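Local coordinates for Beta/gama crystallin family protein (Methanosarcina acetivorans C2A, PDB 5HT9) that binds calcium and magnesium ions through a beta/gamma-crystallin domain built from two Greek key motifs, at residues A[6-11]-A[37-42]; A[33-38]-A[76-81]; A[45-50]-A[58-63]. One frame throughout, in Å; residues are numbered along the deposited sequence.

Contact 1 (A[6-11]-A[37-42]); sequences IVYEHV and SIKVKS. With NI (nickel (II) ion), chain C; MG (magnesium ion), chain E.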
loop_
_atom_site.group_PDB
_atom_site.type_symbol
_atom_site.label_atom_id
_atom_site.label_comp_id
_atom_site.label_asym_id
_atom_site.label_seq_id
_atom_site.Cartn_x
_atom_site.Cartn_y
_atom_site.Cartn_z
ATOM N N ILE A 6 -0.934 1.975 -6.468
ATOM C CA ILE A 6 0.179 2.897 -6.414
ATOM C C ILE A 6 0.355 3.338 -4.975
ATOM O O ILE A 6 -0.610 3.750 -4.332
ATOM C CB ILE A 6 -0.042 4.108 -7.324
ATOM C CG1 ILE A 6 -0.391 3.633 -8.741
ATOM C CG2 ILE A 6 1.208 4.958 -7.345
ATOM C CD1 ILE A 6 -0.729 4.732 -9.689
ATOM N N VAL A 7 1.574 3.234 -4.464
ATOM C CA VAL A 7 1.853 3.665 -3.095
ATOM C C VAL A 7 2.806 4.856 -3.113
ATOM O O VAL A 7 3.673 4.953 -3.980
ATOM C CB VAL A 7 2.456 2.525 -2.240
ATOM C CG1 VAL A 7 1.406 1.397 -2.013
ATOM C CG2 VAL A 7 3.712 1.968 -2.892
ATOM N N TYR A 8 2.647 5.741 -2.136
ATOM C CA TYR A 8 3.387 6.999 -2.085
ATOM C C TYR A 8 4.007 7.218 -0.721
ATOM O O TYR A 8 3.417 6.873 0.305
ATOM C CB TYR A 8 2.471 8.189 -2.384
ATOM C CG TYR A 8 1.954 8.313 -3.797
ATOM C CD1 TYR A 8 0.854 7.576 -4.236
ATOM C CD2 TYR A 8 2.522 9.221 -4.669
ATOM C CE1 TYR A 8 0.366 7.727 -5.525
ATOM C CE2 TYR A 8 2.046 9.383 -5.950
ATOM C CZ TYR A 8 0.975 8.641 -6.380
ATOM O OH TYR A 8 0.524 8.828 -7.674
ATOM N N GLU A 9 5.173 7.846 -0.721
ATOM C CA GLU A 9 5.938 8.113 0.493
ATOM C C GLU A 9 5.309 9.154 1.437
ATOM O O GLU A 9 5.470 9.081 2.657
ATOM C CB GLU A 9 7.341 8.564 0.085
ATOM C CG GLU A 9 8.251 8.906 1.231
ATOM C CD GLU A 9 9.579 9.449 0.749
ATOM O OE1 GLU A 9 9.688 9.769 -0.460
ATOM O OE2 GLU A 9 10.498 9.567 1.584
ATOM N N HIS A 10 4.594 10.123 0.878
ATOM C CA HIS A 10 4.036 11.204 1.686
ATOM C C HIS A 10 2.533 11.324 1.492
ATOM O O HIS A 10 1.978 10.836 0.514
ATOM C CB HIS A 10 4.711 12.545 1.339
ATOM C CG HIS A 10 6.191 12.566 1.588
ATOM N ND1 HIS A 10 6.752 12.151 2.779
ATOM C CD2 HIS A 10 7.225 12.963 0.805
ATOM C CE1 HIS A 10 8.066 12.289 2.718
ATOM N NE2 HIS A 10 8.379 12.774 1.530
ATOM N N VAL A 11 1.881 12.001 2.424
ATOM C CA VAL A 11 0.461 12.287 2.307
ATOM C C VAL A 11 0.148 13.040 1.019
ATOM O O VAL A 11 1.024 13.698 0.439
ATOM C CB VAL A 11 -0.030 13.119 3.502
ATOM C CG1 VAL A 11 0.251 12.379 4.793
ATOM C CG2 VAL A 11 0.672 14.464 3.511
ATOM N N SER A 37 0.320 7.376 1.588
ATOM C CA SER A 37 -0.915 7.459 0.831
ATOM C C SER A 37 -0.899 6.413 -0.275
ATOM O O SER A 37 0.158 5.882 -0.635
ATOM C CB SER A 37 -1.135 8.867 0.261
ATOM O OG SER A 37 -0.027 9.272 -0.525
ATOM N N ILE A 38 -2.091 6.095 -0.771
ATOM C CA ILE A 38 -2.295 4.965 -1.672
ATOM C C ILE A 38 -3.375 5.256 -2.699
ATOM O O ILE A 38 -4.427 5.777 -2.351
ATOM C CB ILE A 38 -2.743 3.701 -0.897
ATOM C CG1 ILE A 38 -1.731 3.298 0.179
ATOM C CG2 ILE A 38 -3.020 2.547 -1.852
ATOM C CD1 ILE A 38 -2.267 2.165 1.082
ATOM N N LYS A 39 -3.139 4.888 -3.951
ATOM C CA LYS A 39 -4.213 4.840 -4.943
ATOM C C LYS A 39 -4.398 3.407 -5.395
ATOM O O LYS A 39 -3.547 2.870 -6.092
ATOM C CB LYS A 39 -3.906 5.716 -6.165
ATOM C CG LYS A 39 -3.796 7.201 -5.896
ATOM C CD LYS A 39 -3.384 7.931 -7.170
ATOM C CE LYS A 39 -3.099 9.398 -6.894
ATOM N NZ LYS A 39 -2.654 10.081 -8.134
ATOM N N VAL A 40 -5.495 2.774 -5.007
ATOM C CA VAL A 40 -5.797 1.482 -5.601
ATOM C C VAL A 40 -6.517 1.719 -6.925
ATOM O O VAL A 40 -7.581 2.336 -6.959
ATOM C CB VAL A 40 -6.658 0.595 -4.690
ATOM C CG1 VAL A 40 -6.958 -0.729 -5.396
ATOM C CG2 VAL A 40 -5.932 0.327 -3.366
ATOM N N LYS A 41 -5.917 1.247 -8.014
ATOM C CA LYS A 41 -6.480 1.443 -9.344
ATOM C C LYS A 41 -7.476 0.345 -9.701
ATOM O O LYS A 41 -8.569 0.613 -10.207
ATOM C CB LYS A 41 -5.368 1.496 -10.388
ATOM C CG LYS A 41 -4.443 2.694 -10.240
ATOM C CD LYS A 41 -5.234 3.987 -10.317
ATOM C CE LYS A 41 -4.336 5.173 -10.663
ATOM N NZ LYS A 41 -5.136 6.391 -11.030
ATOM N N SER A 42 -7.099 -0.895 -9.427
ATOM C CA SER A 42 -7.961 -2.032 -9.762
ATOM C C SER A 42 -7.653 -3.192 -8.840
ATOM O O SER A 42 -6.504 -3.381 -8.442
ATOM C CB SER A 42 -7.764 -2.443 -11.217
ATOM O OG SER A 42 -6.404 -2.775 -11.446
HETATM NI NI NI C . 10.282 13.418 0.946
HETATM MG MG MG E . 5.774 8.226 4.716
#

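Contact 2 (A[33-38]-A[76-81]); sequences DKISSI and NSISSF. With MG (magnesium ion), chain D; MG (magnesium ion), chain E.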
loop_
_atom_site.group_PDB
_atom_site.type_symbol
_atom_site.label_atom_id
_atom_site.label_comp_id
_atom_site.label_asym_id
_atom_site.label_seq_id
_atom_site.Cartn_x
_atom_site.Cartn_y
_atom_site.Cartn_z
ATOM N N ASP A 33 7.676 0.736 5.400
ATOM C CA ASP A 33 7.446 1.609 6.555
ATOM C C ASP A 33 7.491 3.097 6.195
ATOM O O ASP A 33 7.708 3.934 7.064
ATOM C CB ASP A 33 8.464 1.324 7.671
ATOM C CG ASP A 33 7.978 0.278 8.669
ATOM O OD1 ASP A 33 6.925 -0.363 8.429
ATOM O OD2 ASP A 33 8.659 0.114 9.708
ATOM N N LYS A 34 7.273 3.415 4.920
ATOM C CA LYS A 34 7.240 4.806 4.474
ATOM C C LYS A 34 5.957 5.156 3.725
ATOM O O LYS A 34 5.784 6.295 3.298
ATOM C CB LYS A 34 8.433 5.114 3.572
ATOM C CG LYS A 34 9.767 5.168 4.278
ATOM C CD LYS A 34 10.862 5.523 3.283
ATOM C CE LYS A 34 12.208 5.700 3.975
ATOM N NZ LYS A 34 13.267 6.146 3.020
ATOM N N ILE A 35 5.058 4.194 3.564
ATOM C CA ILE A 35 3.867 4.441 2.762
ATOM C C ILE A 35 2.881 5.308 3.535
ATOM O O ILE A 35 2.493 4.972 4.651
ATOM C CB ILE A 35 3.209 3.120 2.326
ATOM C CG1 ILE A 35 4.179 2.334 1.438
ATOM C CG2 ILE A 35 1.905 3.391 1.579
ATOM C CD1 ILE A 35 3.706 0.930 1.136
ATOM N N SER A 36 2.481 6.428 2.935
ATOM C CA SER A 36 1.643 7.389 3.625
ATOM C C SER A 36 0.354 7.684 2.883
ATOM O O SER A 36 -0.579 8.218 3.464
ATOM C CB SER A 36 2.416 8.694 3.866
ATOM O OG SER A 36 3.434 8.491 4.832
ATOM N N SER A 37 0.320 7.376 1.588
ATOM C CA SER A 37 -0.915 7.459 0.831
ATOM C C SER A 37 -0.899 6.413 -0.275
ATOM O O SER A 37 0.158 5.882 -0.635
ATOM C CB SER A 37 -1.135 8.867 0.261
ATOM O OG SER A 37 -0.027 9.272 -0.525
ATOM N N ILE A 38 -2.091 6.095 -0.771
ATOM C CA ILE A 38 -2.295 4.965 -1.672
ATOM C C ILE A 38 -3.375 5.256 -2.699
ATOM O O ILE A 38 -4.427 5.777 -2.351
ATOM C CB ILE A 38 -2.743 3.701 -0.897
ATOM C CG1 ILE A 38 -1.731 3.298 0.179
ATOM C CG2 ILE A 38 -3.020 2.547 -1.852
ATOM C CD1 ILE A 38 -2.267 2.165 1.082
ATOM N N ASN A 76 3.216 5.105 7.880
ATOM C CA ASN A 76 4.570 4.563 7.859
ATOM C C ASN A 76 4.680 3.177 8.491
ATOM O O ASN A 76 5.588 2.924 9.284
ATOM C CB ASN A 76 5.507 5.543 8.565
ATOM C CG ASN A 76 5.550 6.882 7.871
ATOM O OD1 ASN A 76 5.454 6.950 6.644
ATOM N ND2 ASN A 76 5.679 7.958 8.640
ATOM N N SER A 77 3.748 2.292 8.139
ATOM C CA SER A 77 3.697 0.945 8.707
ATOM C C SER A 77 3.637 -0.163 7.654
ATOM O O SER A 77 4.171 -1.248 7.854
ATOM C CB SER A 77 2.486 0.812 9.626
ATOM O OG SER A 77 2.673 1.571 10.808
ATOM N N ILE A 78 2.957 0.099 6.547
ATOM C CA ILE A 78 2.813 -0.919 5.514
ATOM C C ILE A 78 4.176 -1.368 5.004
ATOM O O ILE A 78 5.009 -0.549 4.619
ATOM C CB ILE A 78 1.959 -0.416 4.350
ATOM C CG1 ILE A 78 0.552 -0.079 4.856
ATOM C CG2 ILE A 78 1.911 -1.470 3.249
ATOM C CD1 ILE A 78 -0.340 0.556 3.824
ATOM N N SER A 79 4.406 -2.676 5.040
ATOM C CA SER A 79 5.714 -3.239 4.724
ATOM C C SER A 79 5.628 -4.319 3.647
ATOM O O SER A 79 6.648 -4.753 3.114
ATOM C CB SER A 79 6.371 -3.811 5.989
ATOM O OG SER A 79 6.654 -2.788 6.926
ATOM N N SER A 80 4.413 -4.773 3.347
ATOM C CA SER A 80 4.185 -5.628 2.188
ATOM C C SER A 80 2.728 -5.519 1.775
ATOM O O SER A 80 1.891 -5.077 2.555
ATOM C CB SER A 80 4.557 -7.089 2.480
ATOM O OG SER A 80 3.885 -7.562 3.633
ATOM N N PHE A 81 2.429 -5.894 0.539
ATOM C CA PHE A 81 1.042 -5.915 0.086
ATOM C C PHE A 81 0.880 -6.818 -1.127
ATOM O O PHE A 81 1.828 -7.056 -1.859
ATOM C CB PHE A 81 0.544 -4.493 -0.213
ATOM C CG PHE A 81 1.428 -3.697 -1.150
ATOM C CD1 PHE A 81 1.260 -3.784 -2.524
ATOM C CD2 PHE A 81 2.383 -2.834 -0.654
ATOM C CE1 PHE A 81 2.054 -3.030 -3.395
ATOM C CE2 PHE A 81 3.190 -2.076 -1.521
ATOM C CZ PHE A 81 3.016 -2.177 -2.887
HETATM MG MG MG D . 5.860 -2.137 8.748
HETATM MG MG MG E . 5.774 8.226 4.716
HETATM O O HOH W 1 1.761 2.844 6.350
HETATM O O HOH W 2 5.162 -1.584 10.586
HETATM O O HOH W 3 7.545 -3.120 9.669
#

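Contact 3 (A[45-50]-A[58-63]); sequences WRFYEY and WDLGPG. With MG (magnesium ion), chain D.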
loop_
_atom_site.group_PDB
_atom_site.type_symbol
_atom_site.label_atom_id
_atom_site.label_comp_id
_atom_site.label_asym_id
_atom_site.label_seq_id
_atom_site.Cartn_x
_atom_site.Cartn_y
_atom_site.Cartn_z
ATOM N N TRP A 45 -6.692 -5.261 -2.588
ATOM C CA TRP A 45 -5.327 -5.439 -2.119
ATOM C C TRP A 45 -5.291 -5.543 -0.603
ATOM O O TRP A 45 -6.016 -4.832 0.094
ATOM C CB TRP A 45 -4.442 -4.268 -2.582
ATOM C CG TRP A 45 -4.161 -4.271 -4.062
ATOM C CD1 TRP A 45 -4.983 -3.810 -5.053
ATOM C CD2 TRP A 45 -2.983 -4.764 -4.715
ATOM N NE1 TRP A 45 -4.387 -3.990 -6.281
ATOM C CE2 TRP A 45 -3.164 -4.581 -6.100
ATOM C CE3 TRP A 45 -1.788 -5.340 -4.262
ATOM C CZ2 TRP A 45 -2.198 -4.950 -7.035
ATOM C CZ3 TRP A 45 -0.837 -5.717 -5.196
ATOM C CH2 TRP A 45 -1.047 -5.517 -6.568
ATOM N N ARG A 46 -4.427 -6.413 -0.099
ATOM C CA ARG A 46 -4.237 -6.565 1.338
ATOM C C ARG A 46 -2.908 -5.950 1.730
ATOM O O ARG A 46 -1.883 -6.256 1.141
ATOM C CB ARG A 46 -4.290 -8.045 1.738
ATOM C CG ARG A 46 -4.184 -8.310 3.232
ATOM C CD ARG A 46 -4.719 -9.711 3.579
ATOM N NE ARG A 46 -6.183 -9.761 3.547
ATOM C CZ ARG A 46 -6.913 -10.858 3.730
ATOM N NH1 ARG A 46 -6.327 -12.026 3.958
ATOM N NH2 ARG A 46 -8.240 -10.784 3.689
ATOM N N PHE A 47 -2.928 -5.068 2.718
ATOM C CA PHE A 47 -1.716 -4.382 3.145
ATOM C C PHE A 47 -1.328 -4.827 4.535
ATOM O O PHE A 47 -2.156 -4.780 5.439
ATOM C CB PHE A 47 -1.923 -2.864 3.108
ATOM C CG PHE A 47 -2.335 -2.358 1.757
ATOM C CD1 PHE A 47 -3.666 -2.385 1.373
ATOM C CD2 PHE A 47 -1.390 -1.885 0.863
ATOM C CE1 PHE A 47 -4.053 -1.944 0.116
ATOM C CE2 PHE A 47 -1.770 -1.441 -0.389
ATOM C CZ PHE A 47 -3.095 -1.466 -0.762
ATOM N N TYR A 48 -0.072 -5.234 4.703
ATOM C CA TYR A 48 0.411 -5.800 5.973
ATOM C C TYR A 48 1.437 -4.912 6.659
ATOM O O TYR A 48 2.223 -4.228 5.997
ATOM C CB TYR A 48 1.056 -7.166 5.760
ATOM C CG TYR A 48 0.234 -8.199 5.053
ATOM C CD1 TYR A 48 0.145 -8.210 3.673
ATOM C CD2 TYR A 48 -0.410 -9.208 5.763
ATOM C CE1 TYR A 48 -0.579 -9.177 3.010
ATOM C CE2 TYR A 48 -1.144 -10.190 5.107
ATOM C CZ TYR A 48 -1.216 -10.164 3.729
ATOM O OH TYR A 48 -1.921 -11.123 3.055
ATOM N N GLU A 49 1.474 -4.959 7.989
ATOM C CA GLU A 49 2.420 -4.114 8.708
ATOM C C GLU A 49 3.871 -4.611 8.637
ATOM O O GLU A 49 4.801 -3.821 8.810
ATOM C CB GLU A 49 1.993 -3.953 10.170
ATOM C CG GLU A 49 1.942 -5.240 10.979
ATOM C CD GLU A 49 1.531 -4.995 12.428
ATOM O OE1 GLU A 49 1.782 -3.883 12.949
ATOM O OE2 GLU A 49 0.957 -5.915 13.037
ATOM N N TYR A 50 4.081 -5.895 8.369
ATOM C CA TYR A 50 5.450 -6.426 8.328
ATOM C C TYR A 50 5.756 -7.030 6.966
ATOM O O TYR A 50 4.840 -7.361 6.217
ATOM C CB TYR A 50 5.670 -7.485 9.410
ATOM C CG TYR A 50 5.329 -7.029 10.804
ATOM C CD1 TYR A 50 5.693 -5.771 11.252
ATOM C CD2 TYR A 50 4.631 -7.857 11.669
ATOM C CE1 TYR A 50 5.377 -5.350 12.520
ATOM C CE2 TYR A 50 4.312 -7.444 12.937
ATOM C CZ TYR A 50 4.688 -6.191 13.354
ATOM O OH TYR A 50 4.367 -5.775 14.622
ATOM N N TRP A 58 -4.849 -4.765 6.454
ATOM C CA TRP A 58 -6.041 -4.014 6.110
ATOM C C TRP A 58 -6.282 -4.164 4.622
ATOM O O TRP A 58 -5.337 -4.124 3.846
ATOM C CB TRP A 58 -5.874 -2.546 6.494
ATOM C CG TRP A 58 -5.505 -2.358 7.943
ATOM C CD1 TRP A 58 -6.352 -2.085 8.978
ATOM C CD2 TRP A 58 -4.192 -2.442 8.510
ATOM N NE1 TRP A 58 -5.644 -1.983 10.155
ATOM C CE2 TRP A 58 -4.317 -2.200 9.893
ATOM C CE3 TRP A 58 -2.921 -2.697 7.981
ATOM C CZ2 TRP A 58 -3.225 -2.208 10.751
ATOM C CZ3 TRP A 58 -1.834 -2.696 8.840
ATOM C CH2 TRP A 58 -1.994 -2.451 10.205
ATOM N N ASP A 59 -7.537 -4.348 4.228
ATOM C CA ASP A 59 -7.873 -4.537 2.820
ATOM C C ASP A 59 -8.470 -3.273 2.242
ATOM O O ASP A 59 -9.253 -2.600 2.921
ATOM C CB ASP A 59 -8.880 -5.670 2.632
ATOM C CG ASP A 59 -8.358 -7.023 3.070
ATOM O OD1 ASP A 59 -7.130 -7.203 3.179
ATOM O OD2 ASP A 59 -9.202 -7.929 3.277
ATOM N N LEU A 60 -8.142 -2.991 0.982
ATOM C CA LEU A 60 -8.691 -1.849 0.250
ATOM C C LEU A 60 -9.013 -2.227 -1.196
ATOM O O LEU A 60 -8.235 -2.922 -1.841
ATOM C CB LEU A 60 -7.702 -0.673 0.246
ATOM C CG LEU A 60 -7.168 -0.106 1.560
ATOM C CD1 LEU A 60 -6.048 0.913 1.259
ATOM C CD2 LEU A 60 -8.279 0.534 2.365
ATOM N N GLY A 61 -10.168 -1.784 -1.690
ATOM C CA GLY A 61 -10.460 -1.832 -3.115
ATOM C C GLY A 61 -10.108 -0.487 -3.737
ATOM O O GLY A 61 -9.507 0.351 -3.068
ATOM N N PRO A 62 -10.483 -0.280 -5.010
ATOM C CA PRO A 62 -10.210 0.958 -5.751
ATOM C C PRO A 62 -10.584 2.200 -4.969
ATOM O O PRO A 62 -11.630 2.231 -4.327
ATOM C CB PRO A 62 -11.084 0.809 -6.995
ATOM C CG PRO A 62 -11.072 -0.634 -7.254
ATOM C CD PRO A 62 -11.174 -1.261 -5.863
ATOM N N GLY A 63 -9.703 3.196 -4.991
ATOM C CA GLY A 63 -9.940 4.437 -4.286
ATOM C C GLY A 63 -8.656 5.224 -4.180
ATOM O O GLY A 63 -7.560 4.667 -4.318
HETATM MG MG MG D . 5.860 -2.137 8.748
HETATM O O HOH W 2 5.162 -1.584 10.586
HETATM O O HOH W 3 7.545 -3.120 9.669
#

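Contact 1 (A[6-11]-A[37-42])
Ser37 meets strand 6-8 and the turn after it with both backbone and side chain. Its N reaches Tyr8 O in a weak hydrogen bond (3.4 Å), the looser leg of a classic beta bulge in which Ser36 also faces Tyr8. In return Ser37 O takes Tyr8 N at 2.9 Å. With chi1 at 56°, Ser37 OG sits between its own N and carbonyl carbon, which turns it toward the corner, where it donates to His10 O at 2.7 Å; Ser37 OG in turn is hydrogen-bonded to Phe13 N. Ile38 belongs to the opposite, buried face, and its CG1 approaches Val7 CG1 to 4.3 Å. Lys39 restores regular antiparallel pairing: its N bonds to Ile6 O at 2.8 Å in the carbonyl plane, and Ile6 N answers to Lys39 O at 2.8 Å. The extended Lys39 chain slants past the Tyr8 ring, bringing NZ within 3.4 Å of Tyr8 OH, a weak bond; Phe13 adds a cation-pi contact to this lysine and an edge-to-face contact to Tyr8. Farther along, Lys41 CE rests on Ile6 CD1 at 3.8 Å. Strand directions differ by 172°, so the ladder is close to ideally antiparallel. The chemistry thus implies that one serine hydroxyl ties strand 37-42 to the folded hairpin characteristic of this Greek key, while the Tyr8 ring is flanked by Phe13 and the Lys39 chain.

Contact 2 (A[33-38]-A[76-81])
The paired metal sites of the beta/gamma-crystallin fold lie here, built from two copies of the N/D-N/D-X-X-S/T-S motif: 33-38 holds most of one, 76-81 most of the other. The copies exchange ligands, and in this crystal both sites hold magnesium. At one ion, Asp33 OD1 coordinates at 2.1 Å while Ser79 OG, from the partner copy, coordinates the same metal at 2.1 Å; Ser77 O, Glu49 O and two waters make up six ligands. At the other ion the roles reverse: Asn76 OD1 binds at 2.3 Å beside Lys34 O and Ser36 OG of the first copy, with Glu9 O as a further ligand. Ser36 and Ser79 share one geometry, OG anti to the carbonyl carbon (chi1 -70° and -65°), and each hydroxyl is also hydrogen-bonded to the first residue of the partner copy, Ser36 OG to Asp75 and Ser79 OG to Asn32. Between the metals the backbones are joined directly. Asp33 N donates to Ile78 O over 3.1 Å, approaching from above the carbonyl plane, and Asn76 N makes a weak bond to Ile35 O. Water 1 adds a bridge, donating to Ile35 O at 2.8 Å and accepting from Ser77 N at 2.7 Å. Beneath this polar layer the second X residue of each copy, Ile35 and Ile78, turns into the core: the two cross at about a right angle, Ile35 CD1 against Ile78 CG2 at 3.7 Å, while from strand 37-42 Ile38 CD1 meets Ile78 CD1 tip to tip, also at 3.7 Å.

Contact 3 (A[45-50]-A[58-63])
The Arg46 guanidinium and the Asp59 carboxylate lie side by side with planes only 6° apart, meeting edge to edge. Arg46 NE bonds to Asp59 OD1 at 2.8 Å and NH2 to Asp59 OD2 at 3.0 Å; each oxygen uses its syn lone pair, and both lie in the guanidinium plane, a bidentate side-on salt bridge. Arg46 CG stands anti to the backbone N (chi1 -177°) and the chain bends at chi3 (-75°), which brings the NE edge alongside its cross-strand neighbour. On the other face of the hairpin, the Phe47 ring has Trp58 O in its plane at the edge, with CD1 3.5 Å from that oxygen. The Leu60 and Phe47 side chains cross at about a right angle, Leu60 CD1 3.7 Å from Phe47 CE1. The Trp58 indole leans obliquely over the strand end, CE3 3.4 Å from Phe47 O, and its CZ3 approaches Glu49, whose O joins a magnesium ion at 2.0 Å at the corner. Two antiparallel hydrogen-bonded pairs underlie these contacts: Phe47 N to Trp58 O at 2.8 Å and Trp45 N to Leu60 O at 2.9 Å, each with its reciprocal bond. Phe47 and Leu60 both pack on Ile38 of the facing sheet. The hairpin of the second Greek key is therefore two-sided: a planar ion pair clasps one side and apolar groups close the core on the other.

Overall arrangement
Contacts 1 and 3 belong to the two facing sheets, their centres about 11 Å apart, and contact 2 joins them at the metal-binding end, its centre about 9 and 10 Å from theirs. Each hairpin corner supplies one backbone oxygen to a site completed by contact 2, Glu9 O from contact 1 and Glu49 O from contact 3. The two magnesium ions lie 11.1 Å apart. Contacts 1 and 2 share Ser37 and Ile38, and Tyr8 O lies 2.8 Å from Ser36 N. Contacts 1 and 3 also touch, Val40 N lying 2.9 Å from Gly63 O. The nickel ion, with His10 NE2 as one ligand, lies 7.8 Å from the magnesium bound by Glu9 O.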